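Local coordinates for pentafunctional AROM polypeptide (Schizosaccharomyces pombe, PDB 5SWV), which probably catalyses, in the part crystallised, the dehydration of 3-dehydroquinate and the subsequent reduction of 3-dehydroshikimate, two successive steps of the shikimate pathway, at residues R11-T16 with T218-P223; T133-S138 with Y164-K169; L181-F186 with Q208-L213; D195-L200 with N214-P219. All blocks are in the same frame, centred on the assembly; numbering follows the deposited sequence.

In the fold
All four contacts lie in the type I dehydroquinase part, a TIM barrel of eight parallel strands. Contact 1 pairs the first strand, 13-17, with the last, 218-220; contacts 2 and 3 are nested within the loop it closes, and contact 4 ends on the same stretch, sharing T218 and P219. Contact 2 joins strands 134-140 and 167-173, about 18 Å from contact 1 between centres, and closes before contacts 3 and 4 open. Contact 3 packs helices 177-193 and 208-213 outside the barrel; its segments alternate with those of contact 4, about 11 Å away between centres. Contacts 1 and 4 bring the last strand and its lead-in against the first strand and toward the seventh, 198-203.

Contact 1 (R11-T16 with T218-P223); sequences RSTFLT and TPVTHP
F14 and P219 sit abreast on neighbouring parallel strands, on the face that looks into the TIM barrel, while T13, T218, L15 and V220 occupy the outer face. T13, T218 and V220 there meet helix 236-245. With F14 CG held between the backbone N and the carbonyl carbon (chi1 72°), CB leads into a ring that lies alongside the proline. F14 CD2 comes 3.9 Å from T218 O. Further along the ring, F14 CE2 approaches P219 N, and CZ at the far end reaches P219 CB at 3.8 Å. The same CB stands over the ring face, 4.2 Å from the F14 centroid, in a CH-pi contact. From the next inward position T16 adds its methyl, CG2, at 3.7 Å from P219 CB. T16 OG1 turns instead to Q233 and to a water that also meets T221 OG1.

Four backbone hydrogen bonds tie the strands together: T218 N to S12 O, F14 N to T218 O (2.9 Å), V220 N to F14 O (2.9 Å) and T16 N to V220 O. The amides of T218 and V220 thus serve strand 13-17, and P219, which has no N-H, falls at the position between them where this pairing needs none. The proline therefore costs the parallel pairing no bond, while its ring supplies apolar surface to F14 and T16.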
# COMPACT_ATOMS: atom_id res chain seq x y z
N ARG A 11 -11.93 -7.70 3.22
CA ARG A 11 -12.29 -7.21 1.89
C ARG A 11 -11.07 -6.80 1.10
O ARG A 11 -10.31 -5.94 1.56
CB ARG A 11 -13.20 -5.98 2.02
CG ARG A 11 -14.61 -6.33 2.39
CD ARG A 11 -15.43 -5.13 2.84
NE ARG A 11 -16.79 -5.60 3.12
CZ ARG A 11 -17.37 -5.68 4.32
NH1 ARG A 11 -16.77 -5.26 5.44
NH2 ARG A 11 -18.61 -6.16 4.40
N SER A 12 -10.90 -7.37 -0.08
CA SER A 12 -9.84 -6.93 -0.99
C SER A 12 -10.44 -6.44 -2.30
O SER A 12 -11.56 -6.83 -2.68
CB SER A 12 -8.82 -8.05 -1.24
OG SER A 12 -9.38 -9.34 -1.06
N THR A 13 -9.70 -5.56 -2.97
CA THR A 13 -10.08 -5.03 -4.28
C THR A 13 -8.85 -4.93 -5.14
O THR A 13 -7.75 -4.92 -4.63
CB THR A 13 -10.71 -3.62 -4.17
OG1 THR A 13 -9.70 -2.68 -3.79
CG2 THR A 13 -11.83 -3.59 -3.13
N PHE A 14 -9.04 -4.86 -6.45
CA PHE A 14 -7.93 -4.60 -7.36
C PHE A 14 -8.34 -3.74 -8.54
O PHE A 14 -9.47 -3.85 -9.04
CB PHE A 14 -7.27 -5.90 -7.82
CG PHE A 14 -8.09 -6.71 -8.79
CD1 PHE A 14 -8.02 -6.46 -10.16
CD2 PHE A 14 -8.88 -7.78 -8.34
CE1 PHE A 14 -8.74 -7.23 -11.06
CE2 PHE A 14 -9.61 -8.55 -9.24
CZ PHE A 14 -9.55 -8.27 -10.61
N LEU A 15 -7.40 -2.89 -8.96
CA LEU A 15 -7.60 -1.94 -10.04
C LEU A 15 -7.46 -2.63 -11.39
O LEU A 15 -6.51 -3.36 -11.61
CB LEU A 15 -6.57 -0.80 -9.96
CG LEU A 15 -6.82 0.37 -10.91
CD1 LEU A 15 -8.01 1.19 -10.44
CD2 LEU A 15 -5.60 1.24 -11.07
N THR A 16 -8.41 -2.36 -12.29
CA THR A 16 -8.34 -2.85 -13.67
C THR A 16 -7.61 -1.82 -14.54
O THR A 16 -8.24 -0.98 -15.18
CB THR A 16 -9.74 -3.15 -14.22
OG1 THR A 16 -10.59 -1.99 -14.09
CG2 THR A 16 -10.36 -4.31 -13.45
N THR A 218 -12.53 -7.89 -5.51
CA THR A 218 -13.47 -7.25 -6.44
C THR A 218 -12.69 -6.33 -7.36
O THR A 218 -11.81 -5.60 -6.90
CB THR A 218 -14.54 -6.42 -5.70
OG1 THR A 218 -15.29 -7.27 -4.84
CG2 THR A 218 -15.48 -5.76 -6.67
N PRO A 219 -12.98 -6.36 -8.67
CA PRO A 219 -12.37 -5.35 -9.52
C PRO A 219 -13.06 -4.00 -9.39
O PRO A 219 -14.28 -3.93 -9.26
CB PRO A 219 -12.51 -5.91 -10.93
CG PRO A 219 -13.63 -6.86 -10.84
CD PRO A 219 -13.61 -7.43 -9.46
N VAL A 220 -12.24 -2.96 -9.42
CA VAL A 220 -12.68 -1.59 -9.39
C VAL A 220 -11.94 -0.79 -10.45
O VAL A 220 -10.93 -1.24 -11.00
CB VAL A 220 -12.43 -0.93 -8.01
CG1 VAL A 220 -13.17 -1.70 -6.92
CG2 VAL A 220 -10.94 -0.83 -7.68
N THR A 221 -12.45 0.41 -10.73
CA THR A 221 -11.86 1.33 -11.68
C THR A 221 -11.68 2.67 -10.98
O THR A 221 -11.86 2.76 -9.77
CB THR A 221 -12.70 1.42 -12.97
OG1 THR A 221 -12.07 2.33 -13.89
CG2 THR A 221 -14.13 1.90 -12.69
N HIS A 222 -11.31 3.71 -11.75
CA HIS A 222 -11.09 5.06 -11.22
C HIS A 222 -11.37 6.10 -12.32
O HIS A 222 -11.11 5.82 -13.49
CB HIS A 222 -9.66 5.16 -10.71
CG HIS A 222 -9.35 6.42 -9.98
ND1 HIS A 222 -8.99 7.59 -10.63
CD2 HIS A 222 -9.32 6.71 -8.66
CE1 HIS A 222 -8.76 8.54 -9.74
NE2 HIS A 222 -8.96 8.03 -8.54
N PRO A 223 -11.90 7.29 -11.97
CA PRO A 223 -12.35 8.25 -13.03
C PRO A 223 -11.31 8.68 -14.08
O PRO A 223 -11.68 9.05 -15.21
CB PRO A 223 -12.80 9.47 -12.21
CG PRO A 223 -13.26 8.89 -10.91
CD PRO A 223 -12.35 7.73 -10.63
O HOH W 1 -10.75 0.45 -15.68

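Contact 2 (T133-S138 with Y164-K169)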
# COMPACT_ATOMS: atom_id res chain seq x y z
N THR A 133 4.02 -17.76 -9.03
CA THR A 133 2.82 -17.14 -9.58
C THR A 133 1.58 -17.96 -9.28
O THR A 133 1.58 -19.18 -9.42
CB THR A 133 2.95 -16.96 -11.10
OG1 THR A 133 4.13 -16.19 -11.39
CG2 THR A 133 1.74 -16.26 -11.67
N LYS A 134 0.52 -17.28 -8.86
CA LYS A 134 -0.76 -17.92 -8.59
C LYS A 134 -1.68 -17.83 -9.81
O LYS A 134 -1.75 -16.78 -10.44
CB LYS A 134 -1.47 -17.23 -7.43
CG LYS A 134 -0.69 -17.17 -6.14
CD LYS A 134 -0.52 -18.55 -5.54
CE LYS A 134 -0.02 -18.41 -4.12
NZ LYS A 134 0.59 -19.69 -3.70
N LEU A 135 -2.40 -18.90 -10.10
CA LEU A 135 -3.32 -18.89 -11.22
C LEU A 135 -4.75 -18.54 -10.81
O LEU A 135 -5.28 -19.09 -9.83
CB LEU A 135 -3.29 -20.23 -11.92
CG LEU A 135 -1.95 -20.66 -12.49
CD1 LEU A 135 -2.18 -21.85 -13.39
CD2 LEU A 135 -1.24 -19.55 -13.26
N ILE A 136 -5.34 -17.59 -11.55
CA ILE A 136 -6.75 -17.25 -11.44
C ILE A 136 -7.43 -17.83 -12.68
O ILE A 136 -7.21 -17.37 -13.80
CB ILE A 136 -7.03 -15.72 -11.36
CG1 ILE A 136 -6.18 -15.06 -10.26
CG2 ILE A 136 -8.51 -15.47 -11.08
CD1 ILE A 136 -6.44 -13.57 -10.07
N MET A 137 -8.21 -18.87 -12.46
CA MET A 137 -8.96 -19.49 -13.52
C MET A 137 -10.29 -18.76 -13.63
O MET A 137 -11.05 -18.70 -12.66
CB MET A 137 -9.17 -20.97 -13.22
CG MET A 137 -7.86 -21.74 -13.10
SD MET A 137 -7.08 -21.91 -14.71
CE MET A 137 -5.43 -21.49 -14.25
N SER A 138 -10.58 -18.24 -14.82
CA SER A 138 -11.67 -17.31 -15.03
C SER A 138 -12.61 -17.77 -16.14
O SER A 138 -12.16 -18.29 -17.15
CB SER A 138 -11.11 -15.94 -15.40
OG SER A 138 -10.70 -15.91 -16.75
N TYR A 164 -6.23 -27.03 -11.50
CA TYR A 164 -5.16 -26.06 -11.67
C TYR A 164 -5.20 -24.82 -10.77
O TYR A 164 -4.19 -24.15 -10.60
CB TYR A 164 -5.19 -25.60 -13.13
CG TYR A 164 -5.23 -26.72 -14.15
CD1 TYR A 164 -4.15 -27.59 -14.29
CD2 TYR A 164 -6.34 -26.92 -14.98
CE1 TYR A 164 -4.16 -28.62 -15.22
CE2 TYR A 164 -6.36 -27.95 -15.92
CZ TYR A 164 -5.26 -28.79 -16.02
OH TYR A 164 -5.23 -29.83 -16.90
N ALA A 165 -6.36 -24.49 -10.18
CA ALA A 165 -6.59 -23.12 -9.69
C ALA A 165 -6.02 -22.80 -8.32
O ALA A 165 -6.14 -23.58 -7.41
CB ALA A 165 -8.08 -22.85 -9.65
N ASP A 166 -5.43 -21.62 -8.19
CA ASP A 166 -5.22 -21.01 -6.87
C ASP A 166 -6.41 -20.11 -6.47
O ASP A 166 -6.67 -19.91 -5.28
CB ASP A 166 -3.93 -20.19 -6.86
CG ASP A 166 -2.71 -21.04 -7.10
OD1 ASP A 166 -2.30 -21.76 -6.17
OD2 ASP A 166 -2.14 -20.99 -8.21
N VAL A 167 -7.06 -19.51 -7.47
CA VAL A 167 -8.27 -18.71 -7.30
C VAL A 167 -9.20 -19.03 -8.46
O VAL A 167 -8.71 -19.32 -9.55
CB VAL A 167 -7.98 -17.20 -7.32
CG1 VAL A 167 -9.27 -16.38 -7.12
CG2 VAL A 167 -6.91 -16.85 -6.29
N ILE A 168 -10.51 -18.99 -8.24
CA ILE A 168 -11.47 -19.17 -9.33
C ILE A 168 -12.29 -17.91 -9.44
O ILE A 168 -12.73 -17.37 -8.44
CB ILE A 168 -12.37 -20.40 -9.13
CG1 ILE A 168 -11.52 -21.67 -9.09
CG2 ILE A 168 -13.39 -20.49 -10.26
CD1 ILE A 168 -12.29 -22.95 -8.82
N LYS A 169 -12.48 -17.44 -10.66
CA LYS A 169 -13.24 -16.24 -10.93
C LYS A 169 -14.37 -16.60 -11.89
O LYS A 169 -14.11 -17.03 -13.00
CB LYS A 169 -12.33 -15.19 -11.53
CG LYS A 169 -12.98 -13.85 -11.83
CD LYS A 169 -11.99 -12.97 -12.57
CE LYS A 169 -12.69 -12.05 -13.55
NZ LYS A 169 -12.94 -10.71 -12.97
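Two adjacent strands of the TIM barrel, joined by helix 152-162 in a beta-alpha-beta crossover, pair in parallel here, with I136 beside V167, M137 beside I168 and S138 beside K169. The short strand axes come within 4.6 Å and are inclined by 25°. Backbone hydrogen bonds run from V167 N to L135 O, from M137 N to V167 O and from K169 N to M137 O (2.8 Å). At the start of the pairing L135 O accepts a second N-H, that of D166, so two consecutive amides converge on one carbonyl where the chain enters its strand.

On the inner face I136 and V167 run abreast, I136 CG1 against V167 CB, and I136 CG2 reaches across to K169 CB at 3.9 Å. The outer face carries M137. Its CG, set beside the backbone N (chi1 -61°), lies 3.6 Å from A165 CB; the bends at chi2 and chi3 then carry CE to Y164 CB. Strand 198-203 continues the sheet beyond V167 and K169, which both touch I199.

At the N-terminal end of the pairing K134 and D166 cross at about a right angle, K134 CD resting 3.7 Å from D166 CG. D166 OD2 is shared: it forms a salt bridge with K130 and takes L135 N on its anti side, at 2.8 Å with an N-H...O angle of 168°.

Contact 3 (L181-F186 with Q208-L213); sequences LELEEF and QLSRIL
Helix segments 181-186 and 208-213 run in roughly the same direction, L183 facing S210 across their nearest backbone approach (CA to CA 7.6 Å), with the short axes 10.1 Å apart and inclined by 33°. No hydrogen bond crosses, and the surface buried between the segments is modest.

E184 and L213 make the most intimate meeting, their side chains passing at a slant. The glutamate leaves its helix with CG beside its own backbone N and then bends at chi2 (-49°), which swings the carboxylate group round onto the leucine. E184 CG lies 3.7 Å from L213 CD1, and E184 CD is close to the same methyl. At the head of the acid, E184 OE2 stands 3.6 Å from L213 CB. The leucine thus packs against both the aliphatic part and the head of the acid. The charge of E184 is met within its own helix, by a salt bridge from OE2 to R187.

Nearer the barrel, L183 CD1 faces S210 CB at 4.2 Å, a looser van der Waals touch. S210 OG is engaged elsewhere, with N202 N and G207 O. Toward the surface L181 CD2 and L209 CD2 just meet, at 4.5 Å.

The two helices are consecutive in the chain, with strand 198-203 between them, and both lie on the outside of the TIM barrel. L183 rests on L200 and N202 of that strand and S210 on F201. On its other side, helix 208-213 leans on helix 236-245, where I212 touches L239 and A242.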
# COMPACT_ATOMS: atom_id res chain seq x y z
N LEU A 181 -29.30 -12.42 -6.33
CA LEU A 181 -29.72 -13.23 -5.19
C LEU A 181 -29.45 -14.72 -5.40
O LEU A 181 -28.97 -15.39 -4.49
CB LEU A 181 -31.20 -13.00 -4.89
CG LEU A 181 -31.59 -11.55 -4.54
CD1 LEU A 181 -33.04 -11.51 -4.11
CD2 LEU A 181 -30.73 -10.96 -3.45
N GLU A 182 -29.74 -15.25 -6.58
CA GLU A 182 -29.40 -16.63 -6.88
C GLU A 182 -27.88 -16.85 -6.76
O GLU A 182 -27.43 -17.88 -6.29
CB GLU A 182 -29.94 -17.03 -8.26
CG GLU A 182 -31.45 -17.22 -8.24
CD GLU A 182 -32.11 -17.42 -9.60
OE1 GLU A 182 -33.35 -17.50 -9.63
OE2 GLU A 182 -31.42 -17.50 -10.63
N LEU A 183 -27.12 -15.84 -7.16
CA LEU A 183 -25.68 -15.87 -7.09
C LEU A 183 -25.19 -16.01 -5.64
O LEU A 183 -24.28 -16.79 -5.39
CB LEU A 183 -25.09 -14.64 -7.77
CG LEU A 183 -23.57 -14.54 -7.80
CD1 LEU A 183 -23.09 -13.72 -8.99
CD2 LEU A 183 -23.01 -13.95 -6.51
N GLU A 184 -25.79 -15.29 -4.69
CA GLU A 184 -25.43 -15.44 -3.27
C GLU A 184 -25.77 -16.83 -2.71
O GLU A 184 -24.98 -17.38 -1.94
CB GLU A 184 -26.08 -14.37 -2.40
CG GLU A 184 -25.66 -12.92 -2.67
CD GLU A 184 -24.15 -12.70 -2.74
OE1 GLU A 184 -23.42 -13.18 -1.84
OE2 GLU A 184 -23.71 -12.03 -3.71
N GLU A 185 -26.92 -17.38 -3.07
CA GLU A 185 -27.24 -18.79 -2.77
C GLU A 185 -26.13 -19.70 -3.26
O GLU A 185 -25.63 -20.54 -2.51
CB GLU A 185 -28.55 -19.22 -3.42
CG GLU A 185 -29.76 -18.93 -2.56
CD GLU A 185 -31.03 -18.60 -3.35
OE1 GLU A 185 -31.18 -19.01 -4.54
OE2 GLU A 185 -31.91 -17.92 -2.76
N PHE A 186 -25.76 -19.51 -4.53
CA PHE A 186 -24.68 -20.26 -5.14
C PHE A 186 -23.37 -20.07 -4.36
O PHE A 186 -22.72 -21.04 -4.02
CB PHE A 186 -24.52 -19.87 -6.62
CG PHE A 186 -23.39 -20.59 -7.32
CD1 PHE A 186 -23.60 -21.84 -7.90
CD2 PHE A 186 -22.12 -20.03 -7.37
CE1 PHE A 186 -22.56 -22.51 -8.53
CE2 PHE A 186 -21.07 -20.71 -7.99
CZ PHE A 186 -21.30 -21.95 -8.57
N GLN A 208 -24.75 -4.87 -10.31
CA GLN A 208 -23.95 -4.07 -9.38
C GLN A 208 -24.06 -4.50 -7.90
O GLN A 208 -23.06 -4.46 -7.18
CB GLN A 208 -24.24 -2.57 -9.55
CG GLN A 208 -23.76 -2.02 -10.89
CD GLN A 208 -23.96 -0.54 -11.09
OE1 GLN A 208 -23.83 -0.04 -12.20
NE2 GLN A 208 -24.27 0.17 -10.03
N LEU A 209 -25.24 -4.91 -7.46
CA LEU A 209 -25.36 -5.50 -6.12
C LEU A 209 -24.32 -6.62 -5.86
O LEU A 209 -23.69 -6.66 -4.79
CB LEU A 209 -26.77 -6.05 -5.87
CG LEU A 209 -27.02 -6.70 -4.51
CD1 LEU A 209 -26.76 -5.76 -3.34
CD2 LEU A 209 -28.43 -7.24 -4.42
N SER A 210 -24.15 -7.53 -6.83
CA SER A 210 -23.28 -8.68 -6.62
C SER A 210 -21.82 -8.27 -6.47
O SER A 210 -21.08 -8.90 -5.73
CB SER A 210 -23.43 -9.70 -7.74
OG SER A 210 -22.90 -9.23 -8.98
N ARG A 211 -21.39 -7.22 -7.18
CA ARG A 211 -20.02 -6.67 -7.02
C ARG A 211 -19.80 -6.15 -5.61
O ARG A 211 -18.77 -6.41 -4.98
CB ARG A 211 -19.76 -5.50 -7.98
CG ARG A 211 -19.72 -5.84 -9.46
CD ARG A 211 -19.61 -4.55 -10.25
NE ARG A 211 -19.51 -4.72 -11.70
CZ ARG A 211 -18.41 -5.07 -12.37
NH1 ARG A 211 -17.27 -5.35 -11.73
NH2 ARG A 211 -18.46 -5.16 -13.69
N ILE A 212 -20.80 -5.43 -5.11
CA ILE A 212 -20.80 -4.85 -3.78
C ILE A 212 -20.68 -5.93 -2.71
O ILE A 212 -19.92 -5.76 -1.76
CB ILE A 212 -22.05 -3.97 -3.61
CG1 ILE A 212 -21.88 -2.68 -4.43
CG2 ILE A 212 -22.32 -3.64 -2.15
CD1 ILE A 212 -23.20 -2.04 -4.83
N LEU A 213 -21.41 -7.04 -2.88
CA LEU A 213 -21.37 -8.19 -1.95
C LEU A 213 -20.17 -9.13 -2.09
O LEU A 213 -19.87 -9.90 -1.16
CB LEU A 213 -22.65 -9.03 -2.09
CG LEU A 213 -23.98 -8.32 -1.80
CD1 LEU A 213 -25.15 -9.27 -2.00
CD2 LEU A 213 -23.98 -7.72 -0.40

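Contact 4 (D195-L200 with N214-P219)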
# COMPACT_ATOMS: atom_id res chain seq x y z
N ASP A 195 -12.69 -25.15 -0.92
CA ASP A 195 -11.91 -24.09 -0.25
C ASP A 195 -10.81 -23.41 -1.10
O ASP A 195 -9.88 -22.79 -0.58
CB ASP A 195 -11.30 -24.66 1.04
CG ASP A 195 -10.28 -25.76 0.77
OD1 ASP A 195 -10.25 -26.31 -0.37
OD2 ASP A 195 -9.51 -26.08 1.70
N ILE A 196 -10.90 -23.53 -2.42
CA ILE A 196 -10.20 -22.64 -3.31
C ILE A 196 -10.93 -21.31 -3.16
O ILE A 196 -12.15 -21.30 -3.16
CB ILE A 196 -10.30 -23.11 -4.78
CG1 ILE A 196 -9.67 -24.51 -4.95
CG2 ILE A 196 -9.67 -22.11 -5.74
CD1 ILE A 196 -10.45 -25.42 -5.89
N PRO A 197 -10.20 -20.20 -3.01
CA PRO A 197 -10.91 -18.92 -2.89
C PRO A 197 -11.60 -18.51 -4.18
O PRO A 197 -11.14 -18.86 -5.28
CB PRO A 197 -9.81 -17.92 -2.52
CG PRO A 197 -8.53 -18.60 -2.82
CD PRO A 197 -8.77 -20.07 -2.71
N LEU A 198 -12.69 -17.76 -4.04
CA LEU A 198 -13.62 -17.50 -5.15
C LEU A 198 -13.94 -16.01 -5.35
O LEU A 198 -14.43 -15.36 -4.43
CB LEU A 198 -14.91 -18.28 -4.90
CG LEU A 198 -15.99 -18.22 -5.98
CD1 LEU A 198 -15.65 -19.09 -7.18
CD2 LEU A 198 -17.34 -18.63 -5.40
N ILE A 199 -13.68 -15.50 -6.55
CA ILE A 199 -14.21 -14.21 -7.01
C ILE A 199 -15.48 -14.51 -7.80
O ILE A 199 -15.46 -15.29 -8.74
CB ILE A 199 -13.22 -13.47 -7.93
CG1 ILE A 199 -11.83 -13.38 -7.31
CG2 ILE A 199 -13.72 -12.06 -8.23
CD1 ILE A 199 -10.78 -12.83 -8.25
N LEU A 200 -16.58 -13.86 -7.45
CA LEU A 200 -17.89 -14.20 -7.97
C LEU A 200 -18.83 -13.01 -7.97
O LEU A 200 -19.11 -12.44 -6.93
CB LEU A 200 -18.46 -15.32 -7.13
CG LEU A 200 -19.86 -15.84 -7.44
CD1 LEU A 200 -19.87 -16.52 -8.80
CD2 LEU A 200 -20.33 -16.80 -6.35
N ASN A 214 -19.50 -9.11 -3.24
CA ASN A 214 -18.29 -9.91 -3.42
C ASN A 214 -17.10 -9.32 -2.64
O ASN A 214 -16.54 -8.30 -3.02
CB ASN A 214 -17.95 -10.00 -4.90
CG ASN A 214 -16.69 -10.80 -5.14
OD1 ASN A 214 -16.69 -12.01 -5.03
ND2 ASN A 214 -15.60 -10.12 -5.46
N LYS A 215 -16.73 -9.96 -1.54
CA LYS A 215 -15.74 -9.38 -0.62
C LYS A 215 -14.32 -9.61 -1.08
O LYS A 215 -13.50 -8.73 -0.97
CB LYS A 215 -15.95 -9.89 0.80
CG LYS A 215 -17.28 -9.38 1.35
CD LYS A 215 -17.58 -9.82 2.78
CE LYS A 215 -17.60 -11.33 2.89
NZ LYS A 215 -18.57 -11.78 3.93
N PHE A 216 -14.07 -10.78 -1.65
CA PHE A 216 -12.74 -11.19 -2.05
C PHE A 216 -12.36 -10.76 -3.47
O PHE A 216 -12.93 -11.25 -4.44
CB PHE A 216 -12.63 -12.71 -1.93
CG PHE A 216 -11.28 -13.23 -2.26
CD1 PHE A 216 -10.23 -13.07 -1.36
CD2 PHE A 216 -11.04 -13.86 -3.48
CE1 PHE A 216 -8.96 -13.55 -1.66
CE2 PHE A 216 -9.77 -14.33 -3.79
CZ PHE A 216 -8.72 -14.18 -2.88
N MET A 217 -11.39 -9.86 -3.56
CA MET A 217 -10.76 -9.40 -4.83
C MET A 217 -11.77 -8.92 -5.87
O MET A 217 -11.83 -9.46 -6.98
CB MET A 217 -9.85 -10.48 -5.42
CG MET A 217 -8.65 -10.83 -4.56
SD MET A 217 -7.60 -12.10 -5.32
CE MET A 217 -6.78 -11.13 -6.58
N THR A 218 -12.53 -7.89 -5.51
CA THR A 218 -13.47 -7.25 -6.44
C THR A 218 -12.69 -6.33 -7.36
O THR A 218 -11.81 -5.60 -6.90
CB THR A 218 -14.54 -6.42 -5.70
OG1 THR A 218 -15.29 -7.27 -4.84
CG2 THR A 218 -15.48 -5.76 -6.67
N PRO A 219 -12.98 -6.36 -8.67
CA PRO A 219 -12.37 -5.35 -9.52
C PRO A 219 -13.06 -4.00 -9.39
O PRO A 219 -14.28 -3.93 -9.26
CB PRO A 219 -12.51 -5.91 -10.93
CG PRO A 219 -13.63 -6.86 -10.84
CD PRO A 219 -13.61 -7.43 -9.46
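I199 and F216 form the apolar centre, I199 CG1 lying 3.9 Å from F216 CD2 at the N-terminal end of the barrel strands. I199 also extends CD1 to M217 CB at 3.8 Å. With F216 CG pointing away from its own backbone N (chi1 -177°), the ring swings toward P197, just before strand 198-203: P197 CB stands 4.2 Å from the F216 ring centroid in an off-centre CH-pi contact. M217 folds onto the same ring from its own segment, its CG over the centre of one face. V167, on the next strand, adds its side chain to both F216 and I199.

Outward from this cluster the contact turns polar at N214, the first residue beyond helix 208-213. Its side chain is extended (chi1 179°), and the amide reaches across to L200. L200 N donates to N214 OD1 at 3.0 Å, from well above the carbonyl plane. R187 NH1 also donates to this oxygen. The other end of the amide turns back on its own segment: N214 ND2 gives one hydrogen bond to F216 O (3.1 Å) and another to T218 OG1 (2.9 Å).

L200 O lies close to N214 OD1, and two acceptors would repel; the R187 guanidinium, bonded to OD1 and weakly to L200 O, probably offsets this. Between these segments a side-chain amide thus provides the single direct hydrogen bond, where a continuous parallel sheet would use backbone pairing, and the I199-F216 cluster supplies the apolar remainder of this contact.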